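Local coordinates for protein prephenate dehydratase (PDB 3MWB) that probably converts prephenate to phenylpyruvate, with loss of carbon dioxide and water, in phenylalanine biosynthesis, and binds L-phenylalanine, at residues A[40-44]-A[69-73]; A[91-96]-A[152-158]; A[204-209]-A[267-273]; A[257-262]-A[294-299]. All coordinates share one frame; numbering follows the deposited sequence. Where two conformers were deposited one is given.

How the interactions relate
Interaction 2 is the most deeply buried of the four, a ladder of backbone hydrogen bonds between two strands with apolar side chains on both faces. Interaction 1 belongs to the same prephenate dehydratase region, but its centre is 27 Å away; it joins two helices by van der Waals contact, mostly between aliphatic groups, and is only partly buried. Interactions 3 and 4 lie on the other side of the chain's centre from interaction 2 and share helix 258-270. The C-terminal end of that helix meets a strand in interaction 3, through prolines, aliphatic groups and one serine hydroxyl. Its N-terminal end meets helix 296-311 in interaction 4, where carboxylates, a phenylalanine ring and waters dominate.

Interaction 1. Residues A[40-44]-A[69-73]; sequences VNTAL and ATLDA
With chi1 of Val-40 at 159°, CG1 stands roughly opposite the backbone N and CG2 beside it, and both methyls face the hydroxyl of Thr-70: OG1 is 3.5 Å from Val-40 CG2 and 3.7 Å from Val-40 CG1. The Thr-70 side chain meets the valine at about a right angle. Its chi1 of -69° sets OG1 next to its own backbone N; the hydroxyl is hydrogen-bonded to the carbonyl oxygens of Pro-58 and Gly-66, and its contact with the valine methyls is van der Waals. Next to it, Val-40 CB meets Ala-69 CB at 3.9 Å. These are helices 40-48 and 67-73 of the prephenate dehydratase region, whose short segments cross at -46° with axes 9.7 Å apart; strand 54-60 touches both helices, its Val-57 meeting Val-40 and Thr-70. One turn further along, Leu-44 directs CD1 at the methyl of Ala-73, where CD1 and CB are 3.5 Å apart, tighter than usual. Ala-73 CB also lies 4.2 Å from Val-40 CG1, so the one methyl meets both larger side chains of helix 40-48. At the margin, Asn-41 OD1 passes 4.3 Å from Ala-73 CB, while Arg-119 of the second subunit packs on Asn-41.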
# COMPACT_ATOMS: atom_id res chain seq x y z
N VAL A 40 -34.34 10.96 14.38
CA VAL A 40 -33.86 9.75 13.75
C VAL A 40 -33.78 8.55 14.72
O VAL A 40 -34.18 7.45 14.34
CB VAL A 40 -32.50 9.99 13.00
CG1 VAL A 40 -31.75 8.69 12.79
CG2 VAL A 40 -32.80 10.69 11.67
N ASN A 41 -33.27 8.76 15.94
CA ASN A 41 -33.16 7.63 16.85
C ASN A 41 -34.53 7.03 17.16
O ASN A 41 -34.68 5.82 17.10
CB ASN A 41 -32.42 7.95 18.15
CG ASN A 41 -32.00 6.67 18.89
OD1 ASN A 41 -31.24 5.84 18.36
ND2 ASN A 41 -32.54 6.48 20.10
N THR A 42 -35.51 7.88 17.46
CA THR A 42 -36.88 7.44 17.73
C THR A 42 -37.46 6.67 16.55
O THR A 42 -38.14 5.65 16.75
CB THR A 42 -37.78 8.63 18.12
OG1 THR A 42 -37.30 9.19 19.35
CG2 THR A 42 -39.22 8.17 18.36
N ALA A 43 -37.18 7.14 15.33
CA ALA A 43 -37.64 6.42 14.13
C ALA A 43 -37.07 5.00 14.10
O ALA A 43 -37.80 4.02 13.85
CB ALA A 43 -37.25 7.18 12.83
N LEU A 44 -35.76 4.89 14.34
CA LEU A 44 -35.08 3.60 14.27
C LEU A 44 -35.43 2.69 15.45
O LEU A 44 -35.53 1.47 15.30
CB LEU A 44 -33.56 3.80 14.17
CG LEU A 44 -33.06 4.49 12.88
CD1 LEU A 44 -31.56 4.77 12.95
CD2 LEU A 44 -33.34 3.66 11.63
N ALA A 69 -27.23 12.49 12.88
CA ALA A 69 -28.00 11.57 13.71
C ALA A 69 -28.07 10.18 13.06
O ALA A 69 -27.90 9.17 13.73
CB ALA A 69 -29.40 12.10 13.98
N THR A 70 -28.32 10.15 11.76
CA THR A 70 -28.46 8.89 11.04
C THR A 70 -27.17 8.08 11.06
O THR A 70 -27.19 6.89 11.35
CB THR A 70 -28.89 9.13 9.59
OG1 THR A 70 -30.23 9.62 9.56
CG2 THR A 70 -28.78 7.85 8.78
N LEU A 71 -26.06 8.75 10.77
CA LEU A 71 -24.75 8.11 10.68
C LEU A 71 -24.34 7.53 12.03
O LEU A 71 -23.76 6.46 12.08
CB LEU A 71 -23.71 9.12 10.20
CG LEU A 71 -23.93 9.71 8.80
CD1 LEU A 71 -22.86 10.76 8.52
CD2 LEU A 71 -23.90 8.60 7.76
N ASP A 72 -24.68 8.22 13.11
CA ASP A 72 -24.32 7.71 14.44
C ASP A 72 -25.27 6.58 14.84
O ASP A 72 -24.83 5.56 15.41
CB ASP A 72 -24.31 8.85 15.46
CG ASP A 72 -23.11 9.78 15.27
OD1 ASP A 72 -22.19 9.40 14.52
OD2 ASP A 72 -23.09 10.87 15.89
N ALA A 73 -26.55 6.73 14.52
CA ALA A 73 -27.56 5.77 14.99
C ALA A 73 -27.37 4.36 14.41
O ALA A 73 -27.53 3.35 15.12
CB ALA A 73 -28.96 6.28 14.70

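Interaction 2. Residues A[91-96]-A[152-158]; sequences TFVLVA and EAAICAP
Four backbone hydrogen bonds tie Val-93 to Cys-156 and Val-95 to Ala-154, each residue both donating and accepting. Val-93 N reaches Cys-156 O at 3.0 Å in an almost straight bond (179° at the hydrogen), while Val-95 N to Ala-154 O, at 2.8 Å, is more bent (150°). Between them sits the non-hydrogen-bonded pair Leu-94 and Ile-155. Weaker CA-H...O contacts fill in the ladder, among them Ile-155 CA to Val-93 O at 3.3 Å.

The apolar contacts divide between the two faces. On one, the thiol of Cys-156 is held by chi1 of 59° between its backbone N and carbonyl carbon, and SG lies against Val-93 CG2 (3.8 Å) and Val-95 CB (3.9 Å); Thr-137 and Ala-141 of helix 137-143 cover it. On the other, Leu-94 CD1 touches Ala-153 CB and Ile-155 CG1, and Ile-155 CG2 comes obliquely to the Phe-92 ring, 3.7 Å from CD1. Past the strand, Pro-158 CD comes within 3.3 Å of Thr-91 O, a carbonyl oxygen buried here with no polar partner in the model.

Strand 153-156 is central in a five-stranded mixed sheet, with 93-96 antiparallel between it and outer strand 168-171, one lobe of the periplasmic-binding-protein-like fold of prephenate dehydratases. Val-95 also packs near Ala-161 and Leu-167, which bind magnesium in a crystal structure of this protein, though no ion is bound to this chain here.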
# COMPACT_ATOMS: atom_id res chain seq x y z
N THR A 91 -37.22 20.76 -4.31
CA THR A 91 -37.91 21.89 -4.89
C THR A 91 -38.48 22.72 -3.74
O THR A 91 -39.14 22.18 -2.85
CB THR A 91 -39.05 21.39 -5.80
OG1 THR A 91 -38.48 20.65 -6.89
CG2 THR A 91 -39.87 22.54 -6.37
N PHE A 92 -38.22 24.02 -3.74
CA PHE A 92 -38.71 24.86 -2.65
C PHE A 92 -39.87 25.74 -3.11
O PHE A 92 -39.83 26.30 -4.20
CB PHE A 92 -37.61 25.75 -2.10
CG PHE A 92 -36.52 25.03 -1.38
CD1 PHE A 92 -36.74 24.52 -0.09
CD2 PHE A 92 -35.26 24.89 -1.95
CE1 PHE A 92 -35.71 23.85 0.60
CE2 PHE A 92 -34.22 24.23 -1.25
CZ PHE A 92 -34.45 23.72 0.02
N VAL A 93 -40.90 25.86 -2.28
CA VAL A 93 -41.96 26.81 -2.51
C VAL A 93 -41.99 27.85 -1.39
O VAL A 93 -41.64 27.55 -0.23
CB VAL A 93 -43.36 26.15 -2.67
CG1 VAL A 93 -43.38 25.23 -3.89
CG2 VAL A 93 -43.77 25.41 -1.43
N LEU A 94 -42.41 29.06 -1.75
CA LEU A 94 -42.65 30.12 -0.79
C LEU A 94 -44.15 30.17 -0.52
O LEU A 94 -44.96 30.26 -1.45
CB LEU A 94 -42.15 31.49 -1.31
CG LEU A 94 -42.38 32.68 -0.34
CD1 LEU A 94 -41.40 32.66 0.82
CD2 LEU A 94 -42.32 34.00 -1.09
N VAL A 95 -44.50 30.13 0.76
CA VAL A 95 -45.86 29.86 1.16
C VAL A 95 -46.36 30.94 2.14
O VAL A 95 -45.57 31.50 2.90
CB VAL A 95 -45.95 28.38 1.71
CG1 VAL A 95 -45.96 28.31 3.23
CG2 VAL A 95 -47.11 27.64 1.11
N ALA A 96 -47.65 31.25 2.07
CA ALA A 96 -48.27 32.26 2.96
C ALA A 96 -49.78 32.05 3.02
O ALA A 96 -50.34 31.30 2.21
CB ALA A 96 -47.94 33.67 2.49
N GLU A 152 -44.55 36.02 8.19
CA GLU A 152 -45.63 36.15 7.21
C GLU A 152 -45.52 35.17 6.03
O GLU A 152 -46.48 34.98 5.27
CB GLU A 152 -45.75 37.60 6.71
CG GLU A 152 -45.88 38.66 7.81
CD GLU A 152 -44.53 39.13 8.34
OE1 GLU A 152 -43.60 39.31 7.53
OE2 GLU A 152 -44.40 39.32 9.56
N ALA A 153 -44.37 34.53 5.90
CA ALA A 153 -44.14 33.51 4.87
C ALA A 153 -43.28 32.36 5.39
O ALA A 153 -42.57 32.51 6.39
CB ALA A 153 -43.52 34.14 3.64
N ALA A 154 -43.36 31.21 4.72
CA ALA A 154 -42.49 30.07 5.00
C ALA A 154 -41.94 29.47 3.70
O ALA A 154 -42.51 29.65 2.63
CB ALA A 154 -43.23 29.01 5.82
N ILE A 155 -40.80 28.80 3.81
CA ILE A 155 -40.21 28.09 2.70
C ILE A 155 -40.26 26.62 3.06
O ILE A 155 -39.74 26.20 4.10
CB ILE A 155 -38.76 28.54 2.44
CG1 ILE A 155 -38.74 30.02 2.04
CG2 ILE A 155 -38.14 27.69 1.33
CD1 ILE A 155 -37.34 30.62 1.97
N CYS A 156 -40.90 25.84 2.20
CA CYS A 156 -41.21 24.47 2.51
C CYS A 156 -41.30 23.62 1.24
O CYS A 156 -41.03 24.11 0.14
CB CYS A 156 -42.54 24.43 3.27
SG CYS A 156 -43.88 25.14 2.31
N ALA A 157 -41.70 22.36 1.42
CA ALA A 157 -41.92 21.41 0.32
C ALA A 157 -43.25 21.64 -0.40
O ALA A 157 -44.21 22.15 0.20
CB ALA A 157 -41.86 19.95 0.86
N PRO A 158 -43.32 21.28 -1.70
CA PRO A 158 -44.61 21.29 -2.37
C PRO A 158 -45.65 20.39 -1.67
O PRO A 158 -46.83 20.71 -1.69
CB PRO A 158 -44.28 20.75 -3.77
CG PRO A 158 -42.89 21.21 -4.00
CD PRO A 158 -42.21 21.07 -2.65

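Interaction 3. Residues A[204-209]-A[267-273]; sequences VVVPLP and LHRISPA
Ser-271, the first residue past the end of helix 258-270, turns its side chain toward the strand. Its CB lies 3.4 Å from Pro-207 O and also touches Val-206 CG1 and, on the loop side, Pro-209 CG. One bond further out, OG swings opposite the serine's own backbone N (chi1 -172°), which carries it to the carbonyl of Pro-207. There it donates a short hydrogen bond, OG to Pro-207 O 2.6 Å, approaching at a C=O...OG angle of 136° and tilted 19° from the carbonyl plane. The serine oxygen also touches the proline ring, with Pro-207 CD 3.5 Å from Ser-271 OG.

The two proline rings flank this bond. Pro-207 CG packs on the backbone of Ala-273, 3.6 Å from Ala-273 O, and Pro-209 CG sits 3.2 Å from Ile-270 O, at the C-terminal end of the helix. Further back along the strand, Leu-267 CD1 and Val-204 CG2 meet tip to tip at 4.1 Å, and the same leucine methyl lies near Val-206 CG2. Ile-219 and Phe-223 of helix 215-224 also pack on Leu-267.

This is helix-on-sheet packing in the ACT domain. Leu-208, pointing away from the helix, lines the phenylalanine pocket. Aliphatic contact does most of the joining, and the single hydroxyl-to-carbonyl bond satisfies a buried hydroxyl and fixes the serine's rotation, pinning the helix exit to Pro-207 within an otherwise mainly apolar contact.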
# COMPACT_ATOMS: atom_id res chain seq x y z
N VAL A 204 -21.24 -0.67 5.10
CA VAL A 204 -20.66 -1.22 6.32
C VAL A 204 -20.21 -0.13 7.29
O VAL A 204 -19.95 1.01 6.89
CB VAL A 204 -19.43 -2.12 6.04
CG1 VAL A 204 -19.84 -3.39 5.36
CG2 VAL A 204 -18.33 -1.36 5.24
N VAL A 205 -20.13 -0.49 8.57
CA VAL A 205 -19.54 0.40 9.55
C VAL A 205 -18.38 -0.33 10.16
O VAL A 205 -18.56 -1.43 10.71
CB VAL A 205 -20.56 0.83 10.65
CG1 VAL A 205 -19.82 1.54 11.83
CG2 VAL A 205 -21.65 1.72 10.04
N VAL A 206 -17.18 0.24 10.04
CA VAL A 206 -15.95 -0.43 10.49
C VAL A 206 -15.31 0.34 11.65
O VAL A 206 -14.83 1.47 11.47
CB VAL A 206 -14.92 -0.63 9.33
CG1 VAL A 206 -13.73 -1.51 9.77
CG2 VAL A 206 -15.62 -1.20 8.07
N PRO A 207 -15.32 -0.28 12.85
CA PRO A 207 -14.64 0.28 14.01
C PRO A 207 -13.13 0.20 13.80
O PRO A 207 -12.62 -0.81 13.33
CB PRO A 207 -15.07 -0.66 15.15
CG PRO A 207 -16.32 -1.34 14.66
CD PRO A 207 -16.10 -1.48 13.18
N LEU A 208 -12.44 1.27 14.14
CA LEU A 208 -10.99 1.27 14.13
C LEU A 208 -10.45 0.58 15.39
O LEU A 208 -10.74 1.01 16.51
CB LEU A 208 -10.48 2.71 14.04
CG LEU A 208 -8.99 2.95 13.86
CD1 LEU A 208 -8.49 2.42 12.52
CD2 LEU A 208 -8.72 4.42 13.99
N PRO A 209 -9.65 -0.49 15.22
CA PRO A 209 -9.10 -1.18 16.39
C PRO A 209 -7.94 -0.43 17.04
O PRO A 209 -7.81 -0.46 18.26
CB PRO A 209 -8.60 -2.51 15.82
CG PRO A 209 -9.19 -2.61 14.44
CD PRO A 209 -9.33 -1.20 13.97
N LEU A 267 -12.31 -7.36 6.06
CA LEU A 267 -12.71 -6.32 7.01
C LEU A 267 -12.91 -6.92 8.39
O LEU A 267 -12.46 -6.36 9.37
CB LEU A 267 -14.01 -5.62 6.54
CG LEU A 267 -13.95 -4.66 5.36
CD1 LEU A 267 -15.34 -4.15 5.04
CD2 LEU A 267 -13.00 -3.49 5.62
N HIS A 268 -13.61 -8.05 8.46
CA HIS A 268 -13.88 -8.72 9.72
C HIS A 268 -12.56 -9.14 10.40
O HIS A 268 -12.40 -8.99 11.62
CB HIS A 268 -14.82 -9.91 9.51
CG HIS A 268 -15.22 -10.60 10.77
ND1 HIS A 268 -16.47 -10.43 11.34
CD2 HIS A 268 -14.57 -11.49 11.55
CE1 HIS A 268 -16.55 -11.17 12.43
NE2 HIS A 268 -15.42 -11.83 12.58
N ARG A 269 -11.61 -9.66 9.61
CA ARG A 269 -10.32 -10.07 10.17
C ARG A 269 -9.62 -8.89 10.87
O ARG A 269 -9.13 -9.05 11.99
CB ARG A 269 -9.43 -10.76 9.11
CG ARG A 269 -9.97 -12.14 8.69
CD ARG A 269 -9.04 -12.93 7.76
NE ARG A 269 -8.60 -12.21 6.56
CZ ARG A 269 -9.19 -12.28 5.37
NH1 ARG A 269 -10.30 -13.00 5.21
NH2 ARG A 269 -8.68 -11.62 4.34
N ILE A 270 -9.60 -7.72 10.24
CA ILE A 270 -8.97 -6.51 10.82
C ILE A 270 -9.77 -5.98 12.02
O ILE A 270 -9.19 -5.53 13.04
CB ILE A 270 -8.89 -5.36 9.80
CG1 ILE A 270 -7.95 -5.70 8.64
CG2 ILE A 270 -8.44 -4.03 10.46
CD1 ILE A 270 -8.18 -4.78 7.42
N SER A 271 -11.09 -6.05 11.88
CA SER A 271 -12.01 -5.46 12.82
C SER A 271 -13.25 -6.37 12.98
O SER A 271 -14.26 -6.19 12.28
CB SER A 271 -12.42 -4.06 12.32
OG SER A 271 -13.18 -3.36 13.29
N PRO A 272 -13.18 -7.35 13.90
CA PRO A 272 -14.28 -8.32 14.10
C PRO A 272 -15.63 -7.71 14.51
O PRO A 272 -16.68 -8.37 14.35
CB PRO A 272 -13.75 -9.24 15.21
CG PRO A 272 -12.28 -9.09 15.18
CD PRO A 272 -11.99 -7.69 14.71
N ALA A 273 -15.63 -6.48 15.04
CA ALA A 273 -16.90 -5.83 15.35
C ALA A 273 -17.51 -5.05 14.18
O ALA A 273 -18.42 -4.26 14.38
CB ALA A 273 -16.77 -4.92 16.61

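Interaction 4. Residues A[257-262]-A[294-299]; sequences DSRVAD and TSDAAF
The Phe-299 ring lies with one face toward the first turn of helix 258-270. Ser-258 O stands 4.2 Å and Arg-259 N 4.0 Å above the Phe-299 ring plane, offset toward the rim, while Arg-259 CB reaches Phe-299 CE1 at 3.6 Å. The carboxylate of Asp-262 comes to the ring's edge instead: OD2 is 3.7 Å from CE2 and lies in the ring plane, though the two planes are turned 64° apart. That oxygen's main partner is Arg-226, a salt bridge.

At the start of the helix, Asp-296 OD1 accepts from Ser-258 N at 2.8 Å, the N-H coming from 42° above the carboxylate plane; in this way helix 296-311 supplies an acceptor for an N-H in that first turn. Arg-259, its CG wedged between backbone N and carbonyl carbon (chi1 63°) and extended beyond, lays CD against Thr-294 O at 3.6 Å.

Three waters knit the polar side. One bridges Asp-257 OD1 and Asp-296 OD2, another Ser-258 OG and Asp-296 O. Asp-257 OD2 accepts from the backbone N of His-254. The third water accepts from Arg-259 N and NH1, lying in the guanidinium plane, and donates to Thr-294 O and Asp-296 OD1.

The contact joins the N-terminal ends of helices 258-270 (ACT domain) and 296-311, beside the same two helices of the third subunit, whose Arg-269 and Val-306 pack on Phe-299 and Ala-261 respectively.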
# COMPACT_ATOMS: atom_id res chain seq x y z
N ASP A 257 -21.60 -11.02 -4.52
CA ASP A 257 -20.49 -10.90 -5.47
C ASP A 257 -19.22 -11.37 -4.77
O ASP A 257 -18.94 -10.97 -3.63
CB ASP A 257 -20.30 -9.45 -5.89
CG ASP A 257 -21.53 -8.88 -6.58
OD1 ASP A 257 -22.25 -9.64 -7.25
OD2 ASP A 257 -21.77 -7.68 -6.45
N SER A 258 -18.45 -12.22 -5.45
CA SER A 258 -17.30 -12.87 -4.80
C SER A 258 -16.29 -11.85 -4.27
O SER A 258 -15.74 -12.05 -3.18
CB SER A 258 -16.62 -13.85 -5.76
OG SER A 258 -17.50 -14.89 -6.15
N ARG A 259 -16.06 -10.77 -5.01
CA ARG A 259 -15.07 -9.77 -4.59
C ARG A 259 -15.55 -9.02 -3.34
O ARG A 259 -14.74 -8.57 -2.55
CB ARG A 259 -14.74 -8.76 -5.72
CG ARG A 259 -15.94 -7.92 -6.14
CD ARG A 259 -15.70 -7.15 -7.46
NE ARG A 259 -16.87 -6.31 -7.76
CZ ARG A 259 -18.02 -6.74 -8.29
NH1 ARG A 259 -18.18 -8.02 -8.62
NH2 ARG A 259 -19.02 -5.88 -8.51
N VAL A 260 -16.86 -8.93 -3.17
CA VAL A 260 -17.43 -8.19 -2.05
C VAL A 260 -17.43 -9.06 -0.80
O VAL A 260 -17.04 -8.59 0.26
CB VAL A 260 -18.84 -7.65 -2.36
CG1 VAL A 260 -19.43 -6.92 -1.13
CG2 VAL A 260 -18.82 -6.70 -3.60
N ALA A 261 -17.90 -10.30 -0.93
CA ALA A 261 -17.83 -11.26 0.16
C ALA A 261 -16.39 -11.39 0.63
O ALA A 261 -16.14 -11.43 1.84
CB ALA A 261 -18.38 -12.65 -0.25
N ASP A 262 -15.46 -11.47 -0.31
CA ASP A 262 -14.05 -11.57 0.05
C ASP A 262 -13.57 -10.34 0.82
O ASP A 262 -12.93 -10.48 1.86
CB ASP A 262 -13.19 -11.83 -1.19
CG ASP A 262 -11.93 -12.59 -0.85
OD1 ASP A 262 -12.05 -13.73 -0.33
OD2 ASP A 262 -10.81 -12.07 -1.12
N THR A 294 -11.22 -9.59 -11.21
CA THR A 294 -12.05 -9.54 -9.98
C THR A 294 -13.45 -10.09 -10.15
O THR A 294 -14.28 -10.01 -9.20
CB THR A 294 -12.19 -8.13 -9.37
OG1 THR A 294 -13.05 -7.34 -10.21
CG2 THR A 294 -10.82 -7.45 -9.20
N SER A 295 -13.72 -10.66 -11.32
CA SER A 295 -15.04 -11.25 -11.57
C SER A 295 -15.25 -12.51 -10.74
O SER A 295 -14.29 -13.12 -10.22
CB SER A 295 -15.23 -11.57 -13.07
OG SER A 295 -14.40 -12.64 -13.45
N ASP A 296 -16.51 -12.89 -10.58
CA ASP A 296 -16.83 -14.08 -9.85
C ASP A 296 -16.05 -15.26 -10.46
O ASP A 296 -15.57 -16.14 -9.73
CB ASP A 296 -18.34 -14.31 -9.87
CG ASP A 296 -19.09 -13.45 -8.84
OD1 ASP A 296 -18.51 -12.48 -8.25
OD2 ASP A 296 -20.27 -13.76 -8.60
N ALA A 297 -15.90 -15.24 -11.78
CA ALA A 297 -15.21 -16.29 -12.52
C ALA A 297 -13.73 -16.36 -12.16
O ALA A 297 -13.21 -17.46 -11.94
CB ALA A 297 -15.41 -16.15 -14.05
N ALA A 298 -13.07 -15.20 -12.09
CA ALA A 298 -11.66 -15.17 -11.72
C ALA A 298 -11.46 -15.73 -10.29
O ALA A 298 -10.55 -16.54 -10.05
CB ALA A 298 -11.09 -13.73 -11.84
N PHE A 299 -12.34 -15.32 -9.37
CA PHE A 299 -12.28 -15.81 -8.00
C PHE A 299 -12.42 -17.33 -7.97
O PHE A 299 -11.74 -18.00 -7.20
CB PHE A 299 -13.33 -15.14 -7.11
CG PHE A 299 -12.86 -13.87 -6.47
CD1 PHE A 299 -12.96 -12.65 -7.15
CD2 PHE A 299 -12.27 -13.89 -5.21
CE1 PHE A 299 -12.49 -11.49 -6.57
CE2 PHE A 299 -11.80 -12.71 -4.63
CZ PHE A 299 -11.90 -11.52 -5.32
O HOH W 1 -21.70 -11.48 -9.05
O HOH W 2 -16.64 -16.98 -7.41
O HOH W 3 -16.67 -10.65 -8.05